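Local coordinates for protein scribble homolog (Homo sapiens, PDB 6EEY) that is a cell-polarity scaffold that binds C-terminal peptide ligands of the alpha1D-adrenergic receptor through PDZ domains, of which this is the fourth, at residues K11-L17 with L83-G87; L7-A12 with A50-R56. The protein carries 1 engineered substitution. One frame throughout, in Å; residues are numbered along the deposited sequence.

Interaction 1: K11-L17 with L83-G87; sequences KAPGEGL and LRSVG. Engineered in segment 11-17: Gly-16 (natural residue Arg).
Lys-11 reaches from the loop 11-17 to the backbone of 83-87. Its chain runs extended and then bends at the last torsion (chi4 64°), which turns NZ in among carbonyl groups of both segments. Lys-11 NZ donates to Gly-87 O at 2.8 Å, on a lone pair, and to Ser-85 O at 2.8 Å, in the carbonyl plane. Lys-11 NZ also donates to Glu-15 O at 2.7 Å, so three good acceptors grip the ammonium. A methionine in its place would probably leave these three carbonyls without their shared donor. Gly-87 N donates to Pro-13 O at 3.0 Å, and Leu-17 N to Leu-83 O at 2.9 Å. Water 1 donates to Gly-14 O and Arg-84 O. Glu-15 N to Ala-12 O closes the type I turn, and Glu-15 OE1 takes Ala-12 N at 2.8 Å, met nearly along its C-O axis. The apolar end is Leu-17 CD2 against Leu-83 CD2, at 3.6 Å. Gly-16, engineered from arginine, brings its CA close to Leu-83 O. With Leu-17 it begins what is, by its place before strand 19-23, probably the PDZ carboxylate-binding loop, tied here to the end of helix 76-83 and the loop after it.

Interaction 2: L7-A12 with A50-R56; sequences LCIQKA and AAGRDGR
Arg-56, Asp-54 and Cys-8 meet where the short helix 50-54 of the PDZ fold packs against strand 5-10. The axes of 7-10 and 50-54 lie 8.0 Å apart at 104°. Asp-54 and Arg-56 form a side-on salt bridge. The Arg-56 chain bends at chi3 (-70°), which turns its guanidinium to Asp-54 and the strand. Arg-56 NE donates to Asp-54 OD1 at 2.9 Å, on its syn lone pair and nearly straight, and Arg-56 NH2 donates to Asp-54 OD2 at 2.9 Å. OD1 also accepts from the backbone N of Arg-56, an Asx turn that follows the helix, so two donors grip it. This clamp fixes the guanidinium, and Arg-56 NH2 then donates to Cys-8 O at 3.0 Å. Cys-8 O lies in the guanidinium plane, but the donor stands well above the carbonyl plane and the bond is bent (132°). NH1 reaches Cys-8 N through water 2. Leu-7 CD1 lies over one face, offset toward the rim, and Leu-7 CD2 is 3.6 Å from Arg-56 NH1. Next along the strand, Ile-9 CG2 sits against Asp-54 CB at 3.8 Å, the two side chains crossing at about a right angle. Water 4 bridges Gln-10 N and Asp-54 OD2, and water 3 bridges Gln-10 O and Ala-50 O. Ala-50 CB packs on Lys-11 CB at 3.6 Å. This strand-to-helix packing closes one end of the compact beta sandwich of a PDZ domain.

Both contacts use the strand 5-10 and the chain that leaves it, and they share Lys-11 and Ala-12. From there the loop 11-17 turns to 83-87 in interaction 1, while the strand itself rests on helix 50-54 in interaction 2. Each is partly buried and away from the centre of the chain. Interaction 1 joins two loops, mostly through carbonyl groups and one lysine. Interaction 2 joins a strand to a helix, with an apolar inner side and an arginine-aspartate pair and bridging waters at its more exposed rim. The two touch directly: Glu-15 OE1 and Arg-53 NH1 form a 2.8 Å salt bridge, and Leu-17 O probably accepts from Ala-51 N. Helix 50-54 therefore also braces the loop.

Interaction 1: K11-L17 with L83-G87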
ATOM      1  N   LYS A  11       4.486 -14.301  -0.535  1.00  3.69           N
ATOM      2  CA  LYS A  11       3.597 -14.365  -1.682  1.00  3.83           C
ATOM      3  C   LYS A  11       4.224 -15.289  -2.711  1.00  3.82           C
ATOM      4  O   LYS A  11       5.416 -15.603  -2.653  1.00  3.81           O
ATOM      5  CB  LYS A  11       3.354 -12.983  -2.287  1.00  3.66           C
ATOM      6  CG  LYS A  11       4.565 -12.313  -2.893  1.00  3.88           C
ATOM      7  CD  LYS A  11       4.211 -10.907  -3.340  1.00  4.41           C
ATOM      8  CE  LYS A  11       5.287 -10.252  -4.175  1.00  4.74           C
ATOM      9  NZ  LYS A  11       5.483 -10.995  -5.454  1.00  4.29           N
ATOM     10  N   ALA A  12       3.419 -15.717  -3.671  1.00  4.11           N
ATOM     11  CA  ALA A  12       3.982 -16.454  -4.792  1.00  4.47           C
ATOM     12  C   ALA A  12       4.803 -15.474  -5.633  1.00  4.29           C
ATOM     13  O   ALA A  12       4.514 -14.280  -5.668  1.00  4.00           O
ATOM     14  CB  ALA A  12       2.884 -17.112  -5.613  1.00  5.01           C
ATOM     15  N   PRO A  13       5.873 -15.939  -6.274  1.00  5.09           N
ATOM     16  CA  PRO A  13       6.855 -15.000  -6.826  1.00  5.72           C
ATOM     17  C   PRO A  13       6.334 -14.082  -7.895  1.00  5.83           C
ATOM     18  O   PRO A  13       6.900 -12.995  -8.069  1.00  6.93           O
ATOM     19  CB  PRO A  13       7.964 -15.909  -7.381  1.00 10.34           C
ATOM     20  CG  PRO A  13       7.666 -17.254  -6.946  1.00  6.82           C
ATOM     21  CD  PRO A  13       6.334 -17.331  -6.312  1.00  4.91           C
ATOM     22  N   GLY A  14       5.300 -14.470  -8.628  1.00  5.68           N
ATOM     23  CA  GLY A  14       4.696 -13.635  -9.641  1.00  6.96           C
ATOM     24  C   GLY A  14       3.421 -12.946  -9.210  1.00  6.87           C
ATOM     25  O   GLY A  14       2.836 -12.199 -10.000  1.00  9.11           O
ATOM     26  N   GLU A  15       3.000 -13.132  -7.965  1.00  5.15           N
ATOM     27  CA  GLU A  15       1.733 -12.637  -7.446  1.00  5.56           C
ATOM     28  C   GLU A  15       1.904 -11.244  -6.859  1.00  4.94           C
ATOM     29  O   GLU A  15       2.970 -10.894  -6.367  1.00  5.35           O
ATOM     30  CB  GLU A  15       1.331 -13.606  -6.330  1.00  8.26           C
ATOM     31  CG  GLU A  15       0.010 -13.399  -5.698  1.00  8.07           C
ATOM     32  CD  GLU A  15      -0.213 -14.242  -4.440  1.00  6.16           C
ATOM     33  OE1 GLU A  15       0.697 -14.933  -3.917  1.00  5.71           O
ATOM     34  OE2 GLU A  15      -1.361 -14.205  -3.986  1.00  7.15           O
ATOM     35  N   GLY A  16       0.838 -10.453  -6.873  1.00  3.91           N
ATOM     36  CA  GLY A  16       0.830  -9.188  -6.170  1.00  4.83           C
ATOM     37  C   GLY A  16       0.453  -9.360  -4.708  1.00  3.33           C
ATOM     38  O   GLY A  16       0.140 -10.448  -4.235  1.00  4.52           O
ATOM     39  N   LEU A  17       0.455  -8.250  -3.975  1.00  3.80           N
ATOM     40  CA  LEU A  17       0.113  -8.335  -2.564  1.00  4.01           C
ATOM     41  C   LEU A  17      -1.360  -8.645  -2.353  1.00  4.02           C
ATOM     42  O   LEU A  17      -1.718  -9.182  -1.304  1.00  4.25           O
ATOM     43  CB  LEU A  17       0.497  -7.038  -1.862  1.00  4.40           C
ATOM     44  CG  LEU A  17       0.287  -7.056  -0.350  1.00  5.34           C
ATOM     45  CD1 LEU A  17       1.087  -8.138   0.349  1.00  6.62           C
ATOM     46  CD2 LEU A  17       0.675  -5.705   0.206  1.00  6.11           C
ATOM     47  N   LEU A  83       3.157  -2.791  -5.600  1.00  4.08           N
ATOM     48  CA  LEU A  83       2.470  -3.874  -4.902  1.00  3.57           C
ATOM     49  C   LEU A  83       2.449  -5.159  -5.711  1.00  4.34           C
ATOM     50  O   LEU A  83       2.092  -6.203  -5.155  1.00  5.17           O
ATOM     51  CB  LEU A  83       1.060  -3.435  -4.531  1.00  5.21           C
ATOM     52  CG  LEU A  83       0.993  -2.362  -3.445  1.00  5.65           C
ATOM     53  CD1 LEU A  83      -0.367  -1.696  -3.413  1.00  6.25           C
ATOM     54  CD2 LEU A  83       1.327  -2.968  -2.093  1.00  6.09           C
ATOM     55  N   ARG A  84       2.841  -5.108  -6.984  1.00  4.49           N
ATOM     56  CA  ARG A  84       2.934  -6.269  -7.859  1.00  5.38           C
ATOM     57  C   ARG A  84       4.377  -6.660  -8.140  1.00  5.92           C
ATOM     58  O   ARG A  84       4.632  -7.478  -9.023  1.00  6.67           O
ATOM     59  CB  ARG A  84       2.173  -6.021  -9.159  1.00  7.27           C
ATOM     60  CG  ARG A  84       0.689  -5.843  -8.893  1.00 11.23           C
ATOM     61  CD  ARG A  84      -0.046  -5.209 -10.057  1.00  9.79           C
ATOM     62  NE  ARG A  84      -0.014  -6.023 -11.269  1.00 18.45           N
ATOM     63  CZ  ARG A  84      -0.961  -6.891 -11.630  1.00 18.62           C
ATOM     64  NH1 ARG A  84      -0.832  -7.564 -12.768  1.00 19.36           N
ATOM     65  NH2 ARG A  84      -2.024  -7.093 -10.864  1.00 18.53           N
ATOM     66  N   SER A  85       5.316  -6.143  -7.375  1.00  4.33           N
ATOM     67  CA  SER A  85       6.717  -6.453  -7.569  1.00  5.36           C
ATOM     68  C   SER A  85       6.933  -7.952  -7.460  1.00  5.65           C
ATOM     69  O   SER A  85       6.325  -8.634  -6.634  1.00  5.72           O
ATOM     70  CB  SER A  85       7.568  -5.774  -6.494  1.00  5.95           C
ATOM     71  OG  SER A  85       7.490  -4.362  -6.562  1.00  6.37           O
ATOM     72  N   VAL A  86       7.847  -8.463  -8.268  1.00  5.28           N
ATOM     73  CA  VAL A  86       8.156  -9.872  -8.180  1.00  5.89           C
ATOM     74  C   VAL A  86       8.878 -10.156  -6.866  1.00  5.82           C
ATOM     75  O   VAL A  86       9.418  -9.266  -6.194  1.00  5.82           O
ATOM     76  CB  VAL A  86       8.951 -10.395  -9.389  1.00 11.54           C
ATOM     77  CG1 VAL A  86       8.204 -10.113 -10.683  1.00 12.00           C
ATOM     78  CG2 VAL A  86      10.317  -9.792  -9.413  1.00 11.39           C
ATOM     79  N   GLY A  87       8.902 -11.427  -6.508  1.00  5.37           N
ATOM     80  CA  GLY A  87       9.584 -11.871  -5.325  1.00  5.46           C
ATOM     81  C   GLY A  87       8.701 -12.754  -4.482  1.00  3.78           C
ATOM     82  O   GLY A  87       7.467 -12.710  -4.591  1.00  4.92           O
TER
HETATM   83  O   HOH W   1       2.482  -9.349  -9.885  1.00 13.83           O

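Interaction 2: L7-A12 with A50-R56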
ATOM      1  N   LEU A   7       6.088  -4.855   7.742  1.00  4.70           N
ATOM      2  CA  LEU A   7       5.642  -6.231   7.642  1.00  5.15           C
ATOM      3  C   LEU A   7       6.219  -6.847   6.385  1.00  4.42           C
ATOM      4  O   LEU A   7       6.192  -6.227   5.316  1.00  5.36           O
ATOM      5  CB  LEU A   7       4.136  -6.326   7.520  1.00  6.13           C
ATOM      6  CG  LEU A   7       3.308  -5.738   8.658  1.00  8.75           C
ATOM      7  CD1 LEU A   7       1.864  -6.230   8.591  1.00 11.99           C
ATOM      8  CD2 LEU A   7       3.901  -5.984  10.032  1.00 13.46           C
ATOM      9  N   CYS A   8       6.734  -8.054   6.520  1.00  4.32           N
ATOM     10  CA  CYS A   8       7.217  -8.838   5.397  1.00  4.29           C
ATOM     11  C   CYS A   8       6.215  -9.944   5.151  1.00  4.12           C
ATOM     12  O   CYS A   8       5.957 -10.750   6.040  1.00  4.96           O
ATOM     13  CB  CYS A   8       8.594  -9.415   5.687  1.00  4.65           C
ATOM     14  SG  CYS A   8       9.288 -10.384   4.346  1.00 31.40           S
ATOM     15  N   ILE A   9       5.612  -9.944   3.972  1.00  4.21           N
ATOM     16  CA  ILE A   9       4.485 -10.807   3.657  1.00  3.54           C
ATOM     17  C   ILE A   9       4.894 -11.776   2.569  1.00  3.48           C
ATOM     18  O   ILE A   9       5.399 -11.371   1.523  1.00  3.38           O
ATOM     19  CB  ILE A   9       3.253  -9.974   3.268  1.00  4.12           C
ATOM     20  CG1 ILE A   9       2.845  -9.136   4.488  1.00  6.54           C
ATOM     21  CG2 ILE A   9       2.129 -10.854   2.801  1.00  4.80           C
ATOM     22  CD1 ILE A   9       1.859  -8.047   4.168  1.00  6.35           C
ATOM     23  N   GLN A  10       4.690 -13.060   2.816  1.00  3.90           N
ATOM     24  CA  GLN A  10       5.012 -14.055   1.810  1.00  3.57           C
ATOM     25  C   GLN A  10       4.017 -13.993   0.666  1.00  3.81           C
ATOM     26  O   GLN A  10       2.839 -13.694   0.861  1.00  4.63           O
ATOM     27  CB  GLN A  10       5.006 -15.438   2.438  1.00  5.17           C
ATOM     28  CG  GLN A  10       6.081 -15.606   3.501  1.00 10.26           C
ATOM     29  CD  GLN A  10       6.336 -17.060   3.881  1.00 14.20           C
ATOM     30  OE1 GLN A  10       5.987 -17.985   3.144  1.00 21.12           O
ATOM     31  NE2 GLN A  10       6.958 -17.266   5.034  1.00 18.03           N
ATOM     32  N   LYS A  11       4.486 -14.301  -0.535  1.00  3.69           N
ATOM     33  CA  LYS A  11       3.597 -14.365  -1.682  1.00  3.83           C
ATOM     34  C   LYS A  11       4.224 -15.289  -2.711  1.00  3.82           C
ATOM     35  O   LYS A  11       5.416 -15.603  -2.653  1.00  3.81           O
ATOM     36  CB  LYS A  11       3.354 -12.983  -2.287  1.00  3.66           C
ATOM     37  CG  LYS A  11       4.565 -12.313  -2.893  1.00  3.88           C
ATOM     38  CD  LYS A  11       4.211 -10.907  -3.340  1.00  4.41           C
ATOM     39  CE  LYS A  11       5.287 -10.252  -4.175  1.00  4.74           C
ATOM     40  NZ  LYS A  11       5.483 -10.995  -5.454  1.00  4.29           N
ATOM     41  N   ALA A  12       3.419 -15.717  -3.671  1.00  4.11           N
ATOM     42  CA  ALA A  12       3.982 -16.454  -4.792  1.00  4.47           C
ATOM     43  C   ALA A  12       4.803 -15.474  -5.633  1.00  4.29           C
ATOM     44  O   ALA A  12       4.514 -14.280  -5.668  1.00  4.00           O
ATOM     45  CB  ALA A  12       2.884 -17.112  -5.613  1.00  5.01           C
ATOM     46  N   ALA A  50      -2.290 -12.482  -1.106  1.00  3.42           N
ATOM     47  CA  ALA A  50      -1.206 -12.710  -0.157  1.00  3.44           C
ATOM     48  C   ALA A  50      -1.448 -11.997   1.165  1.00  2.98           C
ATOM     49  O   ALA A  50      -1.208 -12.564   2.236  1.00  2.81           O
ATOM     50  CB  ALA A  50       0.126 -12.298  -0.784  1.00  3.70           C
ATOM     51  N   ALA A  51      -1.921 -10.757   1.116  1.00  2.81           N
ATOM     52  CA  ALA A  51      -2.192 -10.034   2.349  1.00  3.80           C
ATOM     53  C   ALA A  51      -3.300 -10.700   3.144  1.00  2.76           C
ATOM     54  O   ALA A  51      -3.236 -10.767   4.373  1.00  3.77           O
ATOM     55  CB  ALA A  51      -2.573  -8.594   2.016  1.00  3.53           C
ATOM     56  N   GLY A  52      -4.319 -11.190   2.452  1.00  3.68           N
ATOM     57  CA  GLY A  52      -5.399 -11.883   3.127  1.00  4.37           C
ATOM     58  C   GLY A  52      -4.930 -13.156   3.791  1.00  3.78           C
ATOM     59  O   GLY A  52      -5.286 -13.437   4.938  1.00  5.74           O
ATOM     60  N   ARG A  53      -4.106 -13.933   3.090  1.00  3.98           N
ATOM     61  CA  ARG A  53      -3.602 -15.185   3.639  1.00  4.36           C
ATOM     62  C   ARG A  53      -2.737 -14.942   4.860  1.00  3.51           C
ATOM     63  O   ARG A  53      -2.774 -15.713   5.826  1.00  4.73           O
ATOM     64  CB  ARG A  53      -2.790 -15.935   2.579  1.00  4.80           C
ATOM     65  CG  ARG A  53      -3.591 -16.330   1.370  1.00  4.82           C
ATOM     66  CD  ARG A  53      -2.843 -17.294   0.507  1.00  6.08           C
ATOM     67  NE  ARG A  53      -1.543 -16.834   0.055  1.00  6.82           N
ATOM     68  CZ  ARG A  53      -1.301 -16.217  -1.095  1.00  4.03           C
ATOM     69  NH1 ARG A  53      -0.067 -15.894  -1.385  1.00  6.31           N
ATOM     70  NH2 ARG A  53      -2.280 -15.915  -1.929  1.00  4.27           N
ATOM     71  N   ASP A  54      -1.928 -13.884   4.832  1.00  3.56           N
ATOM     72  CA  ASP A  54      -1.062 -13.547   5.956  1.00  3.76           C
ATOM     73  C   ASP A  54      -1.884 -13.126   7.167  1.00  3.99           C
ATOM     74  O   ASP A  54      -1.519 -13.431   8.308  1.00  4.54           O
ATOM     75  CB  ASP A  54      -0.097 -12.464   5.473  1.00  3.64           C
ATOM     76  CG  ASP A  54       0.705 -11.832   6.582  1.00  4.40           C
ATOM     77  OD1 ASP A  54       0.189 -10.905   7.232  1.00  4.18           O
ATOM     78  OD2 ASP A  54       1.862 -12.250   6.794  1.00  5.40           O
ATOM     79  N   GLY A  55      -2.979 -12.419   6.954  1.00  3.65           N
ATOM     80  CA  GLY A  55      -3.922 -12.140   8.007  1.00  4.54           C
ATOM     81  C   GLY A  55      -3.707 -10.857   8.773  1.00  4.00           C
ATOM     82  O   GLY A  55      -4.589 -10.469   9.542  1.00  5.39           O
ATOM     83  N   ARG A  56      -2.596 -10.168   8.578  1.00  3.44           N
ATOM     84  CA  ARG A  56      -2.309  -8.993   9.393  1.00  4.19           C
ATOM     85  C   ARG A  56      -2.907  -7.712   8.821  1.00  3.66           C
ATOM     86  O   ARG A  56      -3.521  -6.935   9.556  1.00  4.90           O
ATOM     87  CB  ARG A  56      -0.798  -8.832   9.574  1.00  3.46           C
ATOM     88  CG  ARG A  56      -0.218  -9.861  10.504  1.00  4.64           C
ATOM     89  CD  ARG A  56       1.277  -9.729  10.614  1.00  5.30           C
ATOM     90  NE  ARG A  56       1.939 -10.126   9.372  1.00  4.91           N
ATOM     91  CZ  ARG A  56       3.243 -10.043   9.159  1.00  4.39           C
ATOM     92  NH1 ARG A  56       4.054  -9.562  10.089  1.00  5.03           N
ATOM     93  NH2 ARG A  56       3.740 -10.466   8.016  1.00  5.52           N
TER
HETATM   94  O   HOH W   2       6.728  -9.391   9.093  1.00  6.03           O
HETATM   95  O   HOH W   3       0.856 -14.408   2.493  1.00  4.07           O
HETATM   96  O   HOH W   4       3.419 -13.877   5.304  1.00  6.91           O